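Local coordinates for lectin-like protein (Entamoeba histolytica HM-1:IMSS-A, PDB 5ZBT) that is of unknown function but, as its family suggests, may bind D-mannose through this legume lectin-like domain of a longer ERGIC-53-like membrane protein, at residues A[41-46]-A[67-72]. Sequence-based numbering, arbitrary orientation.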
ATOM      1  N   ARG A  41      -4.541   0.156  17.764  1.00 19.28           N
ATOM      2  CA  ARG A  41      -5.670   1.040  18.020  1.00 27.77           C
ATOM      3  C   ARG A  41      -6.201   1.666  16.742  1.00 21.46           C
ATOM      4  O   ARG A  41      -7.340   2.143  16.727  1.00 26.03           O
ATOM      5  CB  ARG A  41      -5.294   2.114  19.052  1.00 23.46           C
ATOM      6  CG  ARG A  41      -4.471   3.268  18.524  1.00 27.16           C
ATOM      7  CD  ARG A  41      -4.522   4.436  19.495  1.00 34.29           C
ATOM      8  NE  ARG A  41      -3.611   4.225  20.614  1.00 39.39           N
ATOM      9  CZ  ARG A  41      -2.432   4.824  20.723  1.00 37.36           C
ATOM     10  NH1 ARG A  41      -2.042   5.680  19.779  1.00 35.45           N
ATOM     11  NH2 ARG A  41      -1.655   4.569  21.769  1.00 36.45           N
ATOM     12  N   ASN A  42      -5.427   1.624  15.663  1.00 23.23           N
ATOM     13  CA  ASN A  42      -5.819   2.230  14.403  1.00 19.62           C
ATOM     14  C   ASN A  42      -6.127   1.231  13.292  1.00 18.50           C
ATOM     15  O   ASN A  42      -6.764   1.625  12.308  1.00 22.61           O
ATOM     16  CB  ASN A  42      -4.728   3.212  13.951  1.00 17.99           C
ATOM     17  CG  ASN A  42      -4.704   4.460  14.818  1.00 22.51           C
ATOM     18  OD1 ASN A  42      -5.745   4.868  15.335  1.00 18.60           O
ATOM     19  ND2 ASN A  42      -3.528   5.060  14.995  1.00 21.63           N
ATOM     20  N   TYR A  43      -5.759  -0.049  13.430  1.00 18.65           N
ATOM     21  CA  TYR A  43      -5.874  -0.998  12.319  1.00 20.06           C
ATOM     22  C   TYR A  43      -6.437  -2.335  12.776  1.00 17.46           C
ATOM     23  O   TYR A  43      -5.963  -2.910  13.757  1.00 18.98           O
ATOM     24  CB  TYR A  43      -4.505  -1.223  11.659  1.00 15.54           C
ATOM     25  CG  TYR A  43      -3.971  -0.005  10.934  1.00 14.36           C
ATOM     26  CD1 TYR A  43      -3.118   0.896  11.561  1.00 14.80           C
ATOM     27  CD2 TYR A  43      -4.314   0.236   9.614  1.00 18.37           C
ATOM     28  CE1 TYR A  43      -2.640   2.019  10.885  1.00 17.81           C
ATOM     29  CE2 TYR A  43      -3.839   1.347   8.929  1.00 12.63           C
ATOM     30  CZ  TYR A  43      -3.014   2.230   9.560  1.00 14.61           C
ATOM     31  OH  TYR A  43      -2.563   3.312   8.847  1.00 16.44           O
ATOM     32  N   ASP A  44      -7.450  -2.824  12.064  1.00 18.05           N
ATOM     33  CA  ASP A  44      -7.856  -4.219  12.132  1.00 15.29           C
ATOM     34  C   ASP A  44      -6.871  -5.083  11.358  1.00 20.73           C
ATOM     35  O   ASP A  44      -6.202  -4.623  10.426  1.00 17.90           O
ATOM     36  CB  ASP A  44      -9.242  -4.444  11.524  1.00 19.84           C
ATOM     37  CG  ASP A  44     -10.317  -3.657  12.201  1.00 19.29           C
ATOM     38  OD1 ASP A  44     -10.322  -3.618  13.447  1.00 25.98           O
ATOM     39  OD2 ASP A  44     -11.152  -3.075  11.470  1.00 26.86           O
ATOM     40  N   MET A  45      -6.826  -6.365  11.720  1.00 16.96           N
ATOM     41  CA  MET A  45      -5.849  -7.299  11.179  1.00 20.02           C
ATOM     42  C   MET A  45      -6.539  -8.597  10.804  1.00 20.32           C
ATOM     43  O   MET A  45      -7.229  -9.199  11.628  1.00 22.94           O
ATOM     44  CB  MET A  45      -4.719  -7.549  12.186  1.00 17.26           C
ATOM     45  CG  MET A  45      -3.826  -6.321  12.315  1.00 20.90           C
ATOM     46  SD  MET A  45      -2.572  -6.423  13.588  1.00 22.07           S
ATOM     47  CE  MET A  45      -2.813  -4.858  14.436  1.00 21.56           C
ATOM     48  N   LYS A  46      -6.355  -9.024   9.559  1.00 23.84           N
ATOM     49  CA  LYS A  46      -7.079 -10.172   9.019  1.00 23.02           C
ATOM     50  C   LYS A  46      -6.097 -10.965   8.161  1.00 23.78           C
ATOM     51  O   LYS A  46      -5.785 -10.565   7.033  1.00 19.16           O
ATOM     52  CB  LYS A  46      -8.297  -9.711   8.229  1.00 23.56           C
ATOM     53  CG  LYS A  46      -9.029 -10.810   7.474  1.00 33.44           C
ATOM     54  CD  LYS A  46      -9.661 -11.835   8.396  1.00 30.45           C
ATOM     55  CE  LYS A  46     -11.062 -12.196   7.901  1.00 46.26           C
ATOM     56  NZ  LYS A  46     -11.618 -13.429   8.540  1.00 50.36           N
ATOM     57  N   SER A  67      -2.877 -11.146   3.392  1.00 14.91           N
ATOM     58  CA  SER A  67      -3.332 -10.447   4.585  1.00 12.78           C
ATOM     59  C   SER A  67      -3.917  -9.102   4.188  1.00 15.08           C
ATOM     60  O   SER A  67      -3.549  -8.532   3.160  1.00 14.00           O
ATOM     61  CB  SER A  67      -2.194 -10.200   5.571  1.00 16.88           C
ATOM     62  OG  SER A  67      -1.618 -11.417   6.007  1.00 21.65           O
ATOM     63  N   ILE A  68      -4.828  -8.596   5.011  1.00 15.67           N
ATOM     64  CA  ILE A  68      -5.333  -7.237   4.877  1.00 14.84           C
ATOM     65  C   ILE A  68      -5.264  -6.558   6.242  1.00 17.16           C
ATOM     66  O   ILE A  68      -5.657  -7.134   7.262  1.00 19.83           O
ATOM     67  CB  ILE A  68      -6.762  -7.189   4.296  1.00 18.97           C
ATOM     68  CG1 ILE A  68      -7.760  -7.944   5.172  1.00 19.63           C
ATOM     69  CG2 ILE A  68      -6.788  -7.767   2.884  1.00 10.94           C
ATOM     70  CD1 ILE A  68      -9.128  -8.101   4.513  1.00 20.34           C
ATOM     71  N   MET A  69      -4.729  -5.353   6.259  1.00 18.21           N
ATOM     72  CA  MET A  69      -4.656  -4.512   7.441  1.00 14.87           C
ATOM     73  C   MET A  69      -5.567  -3.324   7.149  1.00 16.57           C
ATOM     74  O   MET A  69      -5.290  -2.551   6.230  1.00 16.34           O
ATOM     75  CB  MET A  69      -3.208  -4.085   7.675  1.00 14.68           C
ATOM     76  CG  MET A  69      -2.826  -3.721   9.077  1.00 16.75           C
ATOM     77  SD  MET A  69      -1.068  -3.368   9.033  1.00 23.36           S
ATOM     78  CE  MET A  69      -0.932  -2.274  10.415  1.00 13.84           C
ATOM     79  N   ASN A  70      -6.657  -3.197   7.908  1.00 19.57           N
ATOM     80  CA  ASN A  70      -7.731  -2.237   7.645  1.00 17.41           C
ATOM     81  C   ASN A  70      -7.712  -1.113   8.670  1.00 16.37           C
ATOM     82  O   ASN A  70      -7.846  -1.372   9.872  1.00 17.61           O
ATOM     83  CB  ASN A  70      -9.099  -2.915   7.699  1.00 17.52           C
ATOM     84  CG  ASN A  70      -9.446  -3.598   6.428  1.00 21.23           C
ATOM     85  OD1 ASN A  70      -8.917  -3.253   5.367  1.00 21.64           O
ATOM     86  ND2 ASN A  70     -10.342  -4.583   6.508  1.00 17.87           N
ATOM     87  N   GLY A  71      -7.586   0.127   8.195  1.00 15.48           N
ATOM     88  CA  GLY A  71      -7.762   1.280   9.053  1.00 13.39           C
ATOM     89  C   GLY A  71      -9.123   1.239   9.729  1.00 18.00           C
ATOM     90  O   GLY A  71     -10.137   0.962   9.085  1.00 16.78           O
ATOM     91  N   LYS A  72      -9.164   1.478  11.036  1.00 19.35           N
ATOM     92  CA  LYS A  72     -10.449   1.467  11.720  1.00 25.96           C
ATOM     93  C   LYS A  72     -11.266   2.724  11.430  1.00 27.61           C
ATOM     94  O   LYS A  72     -12.497   2.644  11.337  1.00 25.42           O
ATOM     95  CB  LYS A  72     -10.239   1.315  13.229  1.00 27.41           C
ATOM     96  CG  LYS A  72      -9.657  -0.023  13.622  1.00 21.64           C
ATOM     97  CD  LYS A  72     -10.060  -0.396  15.020  1.00 26.38           C
ATOM     98  CE  LYS A  72      -8.855  -0.553  15.912  1.00 24.88           C
ATOM     99  NZ  LYS A  72      -8.665  -1.986  16.226  1.00 28.04           N
TER
HETATM  100  O   HOH W   1     -11.659  -4.929   9.320  1.00 19.83           O
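Asp44 OD2 is held by Lys106 NZ in a salt bridge and by a water that donates to it at 2.9 Å and accepts from Asn70 ND2. The setting is the margin of one sheet of the legume-lectin beta sandwich. The water thus links the side chains of a cross-strand pair; Asn70 ND2 also bonds Leu107 O. Asp44 OD1 faces Lys72 NZ in a long salt bridge of 3.6 Å. Edge strand 43-46 runs antiparallel to 66-71, which pairs in turn with 207-213. Asp44 with Asn70 and Lys46 with Ile68 are the hydrogen-bonded pairs. Asp44 N reaches Asn70 O at 2.7 Å. Lys72 N donates to Asn42 O at 2.7 Å in a nearly straight bond (167°), continuing the pairing past Tyr43 and Gly71. The Lys72 chain passes roughly perpendicular to the Asp44 side chain, and NZ also bonds Val40 O.

The other face carries Tyr43, Met45 and Met69. Met69 CG stands anti to the backbone N (chi1 -155°), and the extended chain beyond it brings CE over one face of the Tyr43 ring, 4.2 Å from the centroid, in a CH-pi contact. The backbone N and CA of Gly71 approach Tyr43 CD2 obliquely. Tyr43 OH is bonded to Leu28 O. Back on the face of Asp44 and Asn70, the Lys46 and Ile68 side chains run alongside each other, with Lys46 CB 3.6 Å from Ile68 CG1.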